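PDB 4QOL: catalase from Bacillus pumilus, which decomposes hydrogen peroxide into water and oxygen at a heme centre and shows peroxidase-like reactivity toward phenolic substrates. Local coordinates for residues G62-F67 against K117-E122; R112-K117 against G296-N301; R245-R250 against N255-D260. One frame throughout, in Å; residues are numbered along the deposited sequence.

Contact 1. Residues G62-F67 against K117-E122; sequences GAYGVF and KFYTEE
F67 and F118 sit with their CA atoms 8.0 Å apart on strands 60-69 and 113-120, which are not paired with each other: strand 88-96 lies between them and runs antiparallel to both. No backbone hydrogen bond therefore joins the two segments, and side chains alone make the contact, on both faces of the intervening strand. On one face the phenyl rings of F67 and F118 form a T-shaped pair. CE2 at the rim of F118 points at the face of F67 and lies 3.9 Å from F67 CG, the ring atom that carries CB. The planes stand at 87°, with centroids 5.6 Å apart. F67 has CG anti to the backbone N (chi1 179°), whereas CG of F118 lies anti to the carbonyl carbon (chi1 -60°); the rings leave their strands on different swings and meet face to edge. V91 of the middle strand touches F118, and M298 and V295 pack on F67.

On the other face Y64 and Y119 meet more loosely. The hydroxyl OH of Y119 approaches CE2 of Y64 obliquely at 4.2 Å, but both phenol groups spend their polar ends elsewhere, Y64 OH on E310 and Y119 OH on the carbonyl of V357. Within the same strand, K117 CG lies 4.0 Å above one face of the Y119 ring, toward its rim. Beyond Y119, the centre of an inverse gamma turn, T120 OG1 accepts a bond from E122 N at 3.1 Å, an ST turn as the strand gives way to loop. F67 and F118 thus form an inward-facing aromatic pair that bridges strands 60-69 and 113-120 across strand 88-96 in the antiparallel β-barrel of the catalase fold.

Contact 2. Residues R112-K117 against G296-N301; sequences RGFAVK and GRMTLN. With HEM (protoporphyrin IX containing Fe), chain E.
M298 reaches across the interior of the catalase β-barrel toward F114 and V116, joining strand 293-302 to strand 113-120, which is not its neighbour in the sheet. Its chain leaves the backbone extended, with CG anti to the backbone N (chi1 175°) and SD continuing the same line, and then bends at the sulfur (chi3 75°). The bend turns CE toward F114 while SD stays against V116, whose CG2 is also met by CE. M298 SD rests 3.8 Å from CG1 of V116, the two side chains passing one another from opposing strands, while M298 CE lies 4.0 Å from V116 CG2 and 3.8 Å from CE1 of F114. The methyl group arrives at the edge of the F114 ring, near its plane, as does CG2 of V116. W218 stacks on F114, and F95 and W259 make edge-to-face pairs with it. M298 in turn also touches V91, V93, W218 and W259; F114, V116 and M298 are all buried.

The same strand 113-120 has a second role at the heme. F114 and V116 turn their side chains to the interior, while G113, the backbone of F114 and A115 border the heme, which R54, R94, Q344 and R347 hold by hydrogen bonds. CB of A115 is 3.9 Å from propionate atom O1D, and CA of G113, where no side chain intervenes, lies 3.4 Å from the heme methyl CMD.

Contact 3. Residues R245-R250 against N255-D260; sequences RDLYDR and NYPAWD
L247 makes the first touch from the helix: its CD1 meets CG of the P257 ring at 4.0 Å, the two side chains crossing at about a right angle. Next in line, Y248 turns to the assembly instead, packing on T156 of a second subunit and H381 of a third. R250 then makes the largest contribution. R250 O accepts a bond of 2.8 Å from N255 N, tying the chain back as helix 242-253 ends. This is a helix-to-strand connection, leading through P257 into strand 258-267 of the catalase β-barrel. The arginine side chain, extended from CG to NE, runs alongside N255 in the same direction, and CB of R250 lies 3.4 Å from N255 O. R250 NE donates almost straight (175°) to D246 OD2 at 2.8 Å, a salt bridge one helical turn back in which the carboxylate oxygen lies in the guanidinium plane. NH1 of R250 gives a hydrogen to a water that itself donates to N255 O. A leucine in place of R250 would probably leave the D246 carboxylate without its cationic mate and the water without its donor. E193 and E222 form only long, weak ion pairs with R250.

How the contacts relate
All three contacts reach the barrel's antiparallel sheet, contact 3 by strand 258-267 alone. Contacts 1 and 2 share strand 113-120 and K117, and their centres are about 8 Å apart; their other strands, 60-69 and 293-302, are sheet neighbours joined by backbone bonds such as Y64 O to N301 N. Along the chain the segments of these two contacts alternate. Contact 3 comes later than contact 1 and falls between the two segments of contact 2. Its centre is about 10 Å from that of contact 2, whose strand 293-302 pairs with strand 258-267, and about 16 Å from that of contact 1. The heme-lining strand is thus linked through the barrel to helix 242-253 near subunit interfaces.

Contact 1. Residues G62-F67 against K117-E122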
loop_
_atom_site.group_PDB
_atom_site.type_symbol
_atom_site.label_atom_id
_atom_site.label_comp_id
_atom_site.label_asym_id
_atom_site.label_seq_id
_atom_site.Cartn_x
_atom_site.Cartn_y
_atom_site.Cartn_z
ATOM N N GLY A 62 -9.717 -21.944 -9.256
ATOM C CA GLY A 62 -8.533 -22.357 -10.014
ATOM C C GLY A 62 -8.219 -23.850 -9.924
ATOM O O GLY A 62 -8.536 -24.510 -8.950
ATOM N N ALA A 63 -7.462 -24.336 -10.883
ATOM C CA ALA A 63 -6.954 -25.710 -10.859
ATOM C C ALA A 63 -5.711 -25.820 -11.720
ATOM O O ALA A 63 -5.551 -25.063 -12.663
ATOM C CB ALA A 63 -8.014 -26.664 -11.346
ATOM N N TYR A 64 -4.865 -26.783 -11.392
ATOM C CA TYR A 64 -3.685 -27.085 -12.269
ATOM C C TYR A 64 -3.944 -28.266 -13.174
ATOM O O TYR A 64 -4.810 -29.094 -12.927
ATOM C CB TYR A 64 -2.502 -27.437 -11.369
ATOM C CG TYR A 64 -2.037 -26.321 -10.504
ATOM C CD1 TYR A 64 -2.566 -26.165 -9.242
ATOM C CD2 TYR A 64 -0.992 -25.501 -10.886
ATOM C CE1 TYR A 64 -2.108 -25.144 -8.392
ATOM C CE2 TYR A 64 -0.502 -24.499 -10.052
ATOM C CZ TYR A 64 -1.115 -24.317 -8.803
ATOM O OH TYR A 64 -0.608 -23.319 -7.958
ATOM N N GLY A 65 -3.155 -28.334 -14.245
ATOM C CA GLY A 65 -3.253 -29.435 -15.125
ATOM C C GLY A 65 -2.124 -29.496 -16.116
ATOM O O GLY A 65 -1.037 -28.987 -15.882
ATOM N N VAL A 66 -2.384 -30.189 -17.201
ATOM C CA VAL A 66 -1.397 -30.415 -18.267
ATOM C C VAL A 66 -2.030 -30.190 -19.633
ATOM O O VAL A 66 -3.170 -30.551 -19.863
ATOM C CB VAL A 66 -0.784 -31.849 -18.195
ATOM C CG1 VAL A 66 0.182 -32.087 -19.326
ATOM C CG2 VAL A 66 -0.060 -32.036 -16.871
ATOM N N PHE A 67 -1.295 -29.526 -20.506
ATOM C CA PHE A 67 -1.617 -29.451 -21.899
ATOM C C PHE A 67 -0.691 -30.325 -22.758
ATOM O O PHE A 67 0.491 -30.276 -22.599
ATOM C CB PHE A 67 -1.501 -28.000 -22.406
ATOM C CG PHE A 67 -1.804 -27.884 -23.877
ATOM C CD1 PHE A 67 -3.117 -27.823 -24.309
ATOM C CD2 PHE A 67 -0.788 -27.788 -24.810
ATOM C CE1 PHE A 67 -3.432 -27.725 -25.637
ATOM C CE2 PHE A 67 -1.102 -27.680 -26.157
ATOM C CZ PHE A 67 -2.416 -27.680 -26.568
ATOM N N LYS A 117 -2.643 -20.278 -17.935
ATOM C CA LYS A 117 -1.217 -19.939 -17.845
ATOM C C LYS A 117 -0.445 -21.231 -18.194
ATOM O O LYS A 117 -0.598 -22.225 -17.490
ATOM C CB LYS A 117 -0.893 -19.484 -16.417
ATOM C CG LYS A 117 0.572 -19.204 -16.091
ATOM C CD LYS A 117 0.815 -18.723 -14.654
ATOM C CE LYS A 117 0.100 -17.437 -14.319
ATOM N NZ LYS A 117 0.386 -16.264 -15.211
ATOM N N PHE A 118 0.270 -21.194 -19.314
ATOM C CA PHE A 118 1.138 -22.268 -19.760
ATOM C C PHE A 118 2.588 -21.975 -19.287
ATOM O O PHE A 118 3.189 -20.949 -19.651
ATOM C CB PHE A 118 1.148 -22.324 -21.273
ATOM C CG PHE A 118 -0.178 -22.578 -21.940
ATOM C CD1 PHE A 118 -1.021 -21.578 -22.274
ATOM C CD2 PHE A 118 -0.499 -23.874 -22.364
ATOM C CE1 PHE A 118 -2.169 -21.792 -22.993
ATOM C CE2 PHE A 118 -1.714 -24.111 -23.011
ATOM C CZ PHE A 118 -2.545 -23.077 -23.346
ATOM N N TYR A 119 3.163 -22.901 -18.516
ATOM C CA TYR A 119 4.508 -22.752 -17.975
ATOM C C TYR A 119 5.567 -23.276 -18.959
ATOM O O TYR A 119 6.114 -24.368 -18.799
ATOM C CB TYR A 119 4.607 -23.410 -16.626
ATOM C CG TYR A 119 3.709 -22.856 -15.542
ATOM C CD1 TYR A 119 4.101 -21.744 -14.763
ATOM C CD2 TYR A 119 2.541 -23.493 -15.227
ATOM C CE1 TYR A 119 3.279 -21.258 -13.743
ATOM C CE2 TYR A 119 1.745 -23.023 -14.206
ATOM C CZ TYR A 119 2.128 -21.923 -13.471
ATOM O OH TYR A 119 1.311 -21.501 -12.400
ATOM N N THR A 120 5.833 -22.502 -20.009
ATOM C CA THR A 120 6.623 -23.035 -21.133
ATOM C C THR A 120 8.125 -22.920 -20.867
ATOM O O THR A 120 8.563 -22.148 -20.005
ATOM C CB THR A 120 6.294 -22.403 -22.536
ATOM O OG1 THR A 120 7.137 -21.295 -22.845
ATOM C CG2 THR A 120 4.796 -21.964 -22.599
ATOM N N GLU A 121 8.899 -23.609 -21.707
ATOM C CA GLU A 121 10.355 -23.546 -21.601
ATOM C C GLU A 121 10.945 -22.205 -22.076
ATOM O O GLU A 121 12.082 -21.910 -21.750
ATOM C CB GLU A 121 10.959 -24.761 -22.289
ATOM C CG GLU A 121 10.987 -24.703 -23.785
ATOM C CD GLU A 121 11.059 -26.077 -24.406
ATOM O OE1 GLU A 121 10.019 -26.699 -24.553
ATOM O OE2 GLU A 121 12.183 -26.470 -24.808
ATOM N N GLU A 122 10.194 -21.392 -22.829
ATOM C CA GLU A 122 10.600 -20.060 -23.246
ATOM C C GLU A 122 9.853 -18.931 -22.510
ATOM O O GLU A 122 9.794 -17.802 -23.003
ATOM C CB GLU A 122 10.484 -19.901 -24.779
ATOM C CG GLU A 122 11.511 -20.746 -25.508
ATOM C CD GLU A 122 11.540 -20.613 -27.025
ATOM O OE1 GLU A 122 10.644 -20.053 -27.656
ATOM O OE2 GLU A 122 12.547 -21.097 -27.593
#

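Contact 2. Residues R112-K117 against G296-N301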
loop_
_atom_site.group_PDB
_atom_site.type_symbol
_atom_site.label_atom_id
_atom_site.label_comp_id
_atom_site.label_asym_id
_atom_site.label_seq_id
_atom_site.Cartn_x
_atom_site.Cartn_y
_atom_site.Cartn_z
ATOM N N ARG A 112 -18.168 -15.953 -18.697
ATOM C CA ARG A 112 -17.249 -16.556 -17.790
ATOM C C ARG A 112 -15.818 -16.418 -18.256
ATOM O O ARG A 112 -15.512 -16.677 -19.425
ATOM C CB ARG A 112 -17.565 -18.046 -17.663
ATOM C CG ARG A 112 -18.501 -18.430 -16.492
ATOM C CD ARG A 112 -19.801 -17.669 -16.449
ATOM N NE ARG A 112 -20.675 -18.073 -15.302
ATOM C CZ ARG A 112 -21.819 -17.469 -15.054
ATOM N NH1 ARG A 112 -22.232 -16.497 -15.829
ATOM N NH2 ARG A 112 -22.548 -17.807 -14.010
ATOM N N GLY A 113 -14.937 -16.102 -17.310
ATOM C CA GLY A 113 -13.502 -16.118 -17.616
ATOM C C GLY A 113 -12.951 -17.504 -17.712
ATOM O O GLY A 113 -13.386 -18.414 -17.010
ATOM N N PHE A 114 -11.942 -17.620 -18.532
ATOM C CA PHE A 114 -11.305 -18.874 -18.882
ATOM C C PHE A 114 -9.846 -18.523 -19.157
ATOM O O PHE A 114 -9.418 -18.301 -20.277
ATOM C CB PHE A 114 -11.982 -19.451 -20.132
ATOM C CG PHE A 114 -11.726 -20.915 -20.376
ATOM C CD1 PHE A 114 -10.454 -21.459 -20.347
ATOM C CD2 PHE A 114 -12.793 -21.746 -20.709
ATOM C CE1 PHE A 114 -10.243 -22.815 -20.610
ATOM C CE2 PHE A 114 -12.601 -23.083 -20.979
ATOM C CZ PHE A 114 -11.318 -23.628 -20.933
ATOM N N ALA A 115 -9.068 -18.449 -18.070
ATOM C CA ALA A 115 -7.676 -17.931 -18.107
ATOM C C ALA A 115 -6.681 -19.060 -17.920
ATOM O O ALA A 115 -6.749 -19.757 -16.923
ATOM C CB ALA A 115 -7.473 -16.879 -17.007
ATOM N N VAL A 116 -5.806 -19.280 -18.896
ATOM C CA VAL A 116 -4.862 -20.350 -18.871
ATOM C C VAL A 116 -3.418 -19.848 -18.917
ATOM O O VAL A 116 -3.040 -19.084 -19.817
ATOM C CB VAL A 116 -5.093 -21.285 -20.092
ATOM C CG1 VAL A 116 -4.127 -22.484 -20.044
ATOM C CG2 VAL A 116 -6.556 -21.751 -20.137
ATOM N N LYS A 117 -2.643 -20.278 -17.935
ATOM C CA LYS A 117 -1.217 -19.939 -17.845
ATOM C C LYS A 117 -0.445 -21.231 -18.194
ATOM O O LYS A 117 -0.598 -22.225 -17.490
ATOM C CB LYS A 117 -0.893 -19.484 -16.417
ATOM C CG LYS A 117 0.572 -19.204 -16.091
ATOM C CD LYS A 117 0.815 -18.723 -14.654
ATOM C CE LYS A 117 0.100 -17.437 -14.319
ATOM N NZ LYS A 117 0.386 -16.264 -15.211
ATOM N N GLY A 296 -4.444 -29.762 -29.539
ATOM C CA GLY A 296 -4.138 -30.605 -28.429
ATOM C C GLY A 296 -5.179 -30.544 -27.362
ATOM O O GLY A 296 -6.325 -30.124 -27.622
ATOM N N ARG A 297 -4.823 -31.091 -26.217
ATOM C CA ARG A 297 -5.804 -31.251 -25.164
ATOM C C ARG A 297 -5.250 -30.864 -23.803
ATOM O O ARG A 297 -4.108 -31.172 -23.466
ATOM C CB ARG A 297 -6.293 -32.721 -25.056
ATOM C CG ARG A 297 -7.369 -32.973 -23.991
ATOM C CD ARG A 297 -7.688 -34.461 -24.070
ATOM N NE ARG A 297 -8.860 -34.968 -23.380
ATOM C CZ ARG A 297 -10.094 -35.093 -23.870
ATOM N NH1 ARG A 297 -10.448 -34.606 -25.051
ATOM N NH2 ARG A 297 -11.024 -35.632 -23.094
ATOM N N MET A 298 -6.071 -30.113 -23.075
ATOM C CA MET A 298 -5.751 -29.685 -21.705
ATOM C C MET A 298 -6.648 -30.428 -20.689
ATOM O O MET A 298 -7.879 -30.462 -20.812
ATOM C CB MET A 298 -5.981 -28.173 -21.541
ATOM C CG MET A 298 -5.792 -27.694 -20.095
ATOM S SD MET A 298 -5.892 -25.883 -20.008
ATOM C CE MET A 298 -7.650 -25.596 -20.189
ATOM N N THR A 299 -6.017 -31.031 -19.702
ATOM C CA THR A 299 -6.698 -31.771 -18.658
ATOM C C THR A 299 -6.360 -31.109 -17.345
ATOM O O THR A 299 -5.177 -30.918 -17.020
ATOM C CB THR A 299 -6.244 -33.240 -18.625
ATOM O OG1 THR A 299 -6.463 -33.782 -19.929
ATOM C CG2 THR A 299 -6.984 -34.029 -17.620
ATOM N N LEU A 300 -7.383 -30.803 -16.574
ATOM C CA LEU A 300 -7.177 -30.263 -15.230
ATOM C C LEU A 300 -7.313 -31.348 -14.170
ATOM O O LEU A 300 -8.396 -31.964 -14.046
ATOM C CB LEU A 300 -8.177 -29.138 -14.964
ATOM C CG LEU A 300 -8.106 -27.989 -15.982
ATOM C CD1 LEU A 300 -9.077 -26.904 -15.563
ATOM C CD2 LEU A 300 -6.685 -27.459 -16.128
ATOM N N ASN A 301 -6.233 -31.555 -13.409
ATOM C CA ASN A 301 -6.130 -32.759 -12.574
ATOM C C ASN A 301 -5.662 -32.528 -11.119
ATOM O O ASN A 301 -5.416 -33.480 -10.395
ATOM C CB ASN A 301 -5.240 -33.787 -13.252
ATOM C CG ASN A 301 -3.805 -33.311 -13.430
ATOM O OD1 ASN A 301 -3.407 -32.292 -12.895
ATOM N ND2 ASN A 301 -3.030 -34.056 -14.203
HETATM C CHA HEM E . -9.532 -9.927 -15.396
HETATM C CHB HEM E . -9.115 -5.648 -17.643
HETATM C CHC HEM E . -11.336 -7.625 -21.638
HETATM C CHD HEM E . -11.012 -11.970 -19.516
HETATM C C1A HEM E . -9.266 -8.591 -15.656
HETATM C C2A HEM E . -8.708 -7.657 -14.725
HETATM C C3A HEM E . -8.589 -6.459 -15.361
HETATM C C4A HEM E . -9.064 -6.647 -16.672
HETATM C CMA HEM E . -8.001 -5.148 -14.926
HETATM C CAA HEM E . -8.295 -8.001 -13.330
HETATM C CBA HEM E . -7.031 -8.875 -13.470
HETATM C CGA HEM E . -6.392 -9.146 -12.160
HETATM O O1A HEM E . -5.522 -10.039 -12.108
HETATM O O2A HEM E . -6.630 -8.434 -11.157
HETATM C C1B HEM E . -9.719 -5.866 -18.914
HETATM C C2B HEM E . -9.829 -4.824 -19.887
HETATM C C3B HEM E . -10.456 -5.341 -20.991
HETATM C C4B HEM E . -10.695 -6.767 -20.720
HETATM C CMB HEM E . -9.324 -3.416 -19.693
HETATM C CAB HEM E . -10.776 -4.702 -22.268
HETATM C CBB HEM E . -10.196 -3.540 -22.578
HETATM C C1C HEM E . -11.432 -8.997 -21.400
HETATM C C2C HEM E . -11.667 -9.926 -22.387
HETATM C C3C HEM E . -11.601 -11.144 -21.784
HETATM C C4C HEM E . -11.241 -10.974 -20.427
HETATM C CMC HEM E . -12.034 -9.582 -23.815
HETATM C CAC HEM E . -11.675 -12.403 -22.446
HETATM C CBC HEM E . -11.316 -12.443 -23.718
HETATM C C1D HEM E . -10.575 -11.706 -18.209
HETATM C C2D HEM E . -10.421 -12.782 -17.230
HETATM C C3D HEM E . -10.040 -12.239 -16.069
HETATM C C4D HEM E . -9.946 -10.810 -16.352
HETATM C CMD HEM E . -10.693 -14.222 -17.550
HETATM C CAD HEM E . -9.737 -12.939 -14.769
HETATM C CBD HEM E . -8.296 -13.482 -14.898
HETATM C CGD HEM E . -8.055 -14.198 -13.601
HETATM O O1D HEM E . -8.480 -15.344 -13.511
HETATM O O2D HEM E . -7.442 -13.652 -12.644
HETATM N NA HEM E . -9.461 -7.961 -16.888
HETATM N NB HEM E . -10.244 -6.973 -19.471
HETATM N NC HEM E . -11.099 -9.635 -20.226
HETATM N ND HEM E . -10.281 -10.534 -17.657
HETATM FE FE HEM E . -10.267 -8.827 -18.532
#

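Contact 3. Residues R245-R250 against N255-D260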
loop_
_atom_site.group_PDB
_atom_site.type_symbol
_atom_site.label_atom_id
_atom_site.label_comp_id
_atom_site.label_asym_id
_atom_site.label_seq_id
_atom_site.Cartn_x
_atom_site.Cartn_y
_atom_site.Cartn_z
ATOM N N ARG A 245 -17.703 -25.336 -6.348
ATOM C CA ARG A 245 -17.878 -26.638 -5.705
ATOM C C ARG A 245 -17.673 -27.792 -6.707
ATOM O O ARG A 245 -16.919 -28.735 -6.467
ATOM C CB ARG A 245 -19.236 -26.725 -5.065
ATOM C CG ARG A 245 -19.383 -27.992 -4.191
ATOM C CD ARG A 245 -20.861 -28.150 -3.803
ATOM N NE ARG A 245 -21.345 -26.985 -3.049
ATOM C CZ ARG A 245 -21.251 -26.804 -1.740
ATOM N NH1 ARG A 245 -20.625 -27.665 -0.965
ATOM N NH2 ARG A 245 -21.799 -25.737 -1.199
ATOM N N ASP A 246 -18.359 -27.666 -7.833
ATOM C CA ASP A 246 -18.334 -28.683 -8.895
ATOM C C ASP A 246 -16.934 -28.943 -9.426
ATOM O O ASP A 246 -16.535 -30.113 -9.588
ATOM C CB ASP A 246 -19.248 -28.221 -10.006
ATOM C CG ASP A 246 -19.218 -29.098 -11.220
ATOM O OD1 ASP A 246 -19.971 -30.133 -11.261
ATOM O OD2 ASP A 246 -18.379 -28.753 -12.115
ATOM N N LEU A 247 -16.185 -27.873 -9.674
ATOM C CA LEU A 247 -14.817 -28.012 -10.191
ATOM C C LEU A 247 -13.929 -28.772 -9.184
ATOM O O LEU A 247 -13.239 -29.739 -9.555
ATOM C CB LEU A 247 -14.220 -26.652 -10.561
ATOM C CG LEU A 247 -12.780 -26.689 -11.166
ATOM C CD1 LEU A 247 -12.632 -27.499 -12.460
ATOM C CD2 LEU A 247 -12.302 -25.256 -11.373
ATOM N N TYR A 248 -13.975 -28.341 -7.934
ATOM C CA TYR A 248 -13.149 -28.930 -6.906
ATOM C C TYR A 248 -13.482 -30.409 -6.772
ATOM O O TYR A 248 -12.609 -31.285 -6.716
ATOM C CB TYR A 248 -13.356 -28.195 -5.593
ATOM C CG TYR A 248 -12.422 -28.669 -4.499
ATOM C CD1 TYR A 248 -12.751 -29.753 -3.717
ATOM C CD2 TYR A 248 -11.186 -28.036 -4.286
ATOM C CE1 TYR A 248 -11.875 -30.209 -2.744
ATOM C CE2 TYR A 248 -10.333 -28.481 -3.325
ATOM C CZ TYR A 248 -10.675 -29.579 -2.570
ATOM O OH TYR A 248 -9.759 -29.976 -1.599
ATOM N N ASP A 249 -14.774 -30.666 -6.705
ATOM C CA ASP A 249 -15.270 -32.029 -6.476
ATOM C C ASP A 249 -14.949 -32.989 -7.616
ATOM O O ASP A 249 -14.571 -34.140 -7.357
ATOM C CB ASP A 249 -16.785 -31.981 -6.240
ATOM C CG ASP A 249 -17.149 -31.437 -4.860
ATOM O OD1 ASP A 249 -16.247 -31.163 -3.989
ATOM O OD2 ASP A 249 -18.363 -31.261 -4.618
ATOM N N ARG A 250 -15.085 -32.541 -8.854
ATOM C CA ARG A 250 -14.651 -33.343 -10.025
ATOM C C ARG A 250 -13.204 -33.796 -9.910
ATOM O O ARG A 250 -12.870 -34.964 -10.090
ATOM C CB ARG A 250 -14.726 -32.555 -11.319
ATOM C CG ARG A 250 -16.084 -32.361 -11.859
ATOM C CD ARG A 250 -16.082 -31.398 -13.057
ATOM N NE ARG A 250 -17.455 -31.038 -13.404
ATOM C CZ ARG A 250 -18.242 -31.701 -14.249
ATOM N NH1 ARG A 250 -17.784 -32.744 -14.935
ATOM N NH2 ARG A 250 -19.494 -31.280 -14.455
ATOM N N ASN A 255 -12.386 -37.255 -11.618
ATOM C CA ASN A 255 -13.152 -37.075 -12.833
ATOM C C ASN A 255 -12.656 -35.786 -13.509
ATOM O O ASN A 255 -13.331 -34.781 -13.511
ATOM C CB ASN A 255 -14.647 -37.026 -12.510
ATOM C CG ASN A 255 -15.514 -36.867 -13.741
ATOM O OD1 ASN A 255 -15.106 -37.203 -14.858
ATOM N ND2 ASN A 255 -16.721 -36.315 -13.550
ATOM N N TYR A 256 -11.456 -35.850 -14.092
ATOM C CA TYR A 256 -10.759 -34.617 -14.551
ATOM C C TYR A 256 -11.411 -34.006 -15.784
ATOM O O TYR A 256 -11.616 -34.680 -16.776
ATOM C CB TYR A 256 -9.321 -34.937 -14.848
ATOM C CG TYR A 256 -8.591 -35.575 -13.700
ATOM C CD1 TYR A 256 -8.795 -35.144 -12.376
ATOM C CD2 TYR A 256 -7.736 -36.663 -13.915
ATOM C CE1 TYR A 256 -8.123 -35.729 -11.323
ATOM C CE2 TYR A 256 -7.069 -37.245 -12.856
ATOM C CZ TYR A 256 -7.256 -36.786 -11.581
ATOM O OH TYR A 256 -6.597 -37.349 -10.529
ATOM N N PRO A 257 -11.805 -32.718 -15.725
ATOM C CA PRO A 257 -12.402 -32.096 -16.921
ATOM C C PRO A 257 -11.320 -31.740 -17.908
ATOM O O PRO A 257 -10.171 -31.471 -17.501
ATOM C CB PRO A 257 -13.065 -30.817 -16.365
ATOM C CG PRO A 257 -12.254 -30.481 -15.155
ATOM C CD PRO A 257 -11.760 -31.784 -14.568
ATOM N N ALA A 258 -11.683 -31.752 -19.185
ATOM C CA ALA A 258 -10.719 -31.484 -20.217
ATOM C C ALA A 258 -11.338 -30.630 -21.289
ATOM O O ALA A 258 -12.557 -30.613 -21.465
ATOM C CB ALA A 258 -10.171 -32.793 -20.797
ATOM N N TRP A 259 -10.472 -30.026 -22.087
ATOM C CA TRP A 259 -10.858 -29.243 -23.254
ATOM C C TRP A 259 -9.879 -29.523 -24.334
ATOM O O TRP A 259 -8.634 -29.512 -24.136
ATOM C CB TRP A 259 -10.825 -27.742 -22.982
ATOM C CG TRP A 259 -11.895 -27.261 -22.054
ATOM C CD1 TRP A 259 -13.023 -26.592 -22.389
ATOM C CD2 TRP A 259 -11.915 -27.405 -20.620
ATOM N NE1 TRP A 259 -13.776 -26.333 -21.256
ATOM C CE2 TRP A 259 -13.110 -26.827 -20.163
ATOM C CE3 TRP A 259 -11.022 -27.944 -19.692
ATOM C CZ2 TRP A 259 -13.428 -26.732 -18.826
ATOM C CZ3 TRP A 259 -11.346 -27.890 -18.346
ATOM C CH2 TRP A 259 -12.574 -27.305 -17.931
ATOM N N ASP A 260 -10.422 -29.695 -25.535
ATOM C CA ASP A 260 -9.592 -29.714 -26.710
ATOM C C ASP A 260 -9.392 -28.335 -27.223
ATOM O O ASP A 260 -10.332 -27.544 -27.337
ATOM C CB ASP A 260 -10.215 -30.628 -27.803
ATOM C CG ASP A 260 -10.178 -32.104 -27.423
ATOM O OD1 ASP A 260 -9.226 -32.559 -26.746
ATOM O OD2 ASP A 260 -11.104 -32.837 -27.817
HETATM O O HOH W 1 -15.167 -33.635 -15.317
#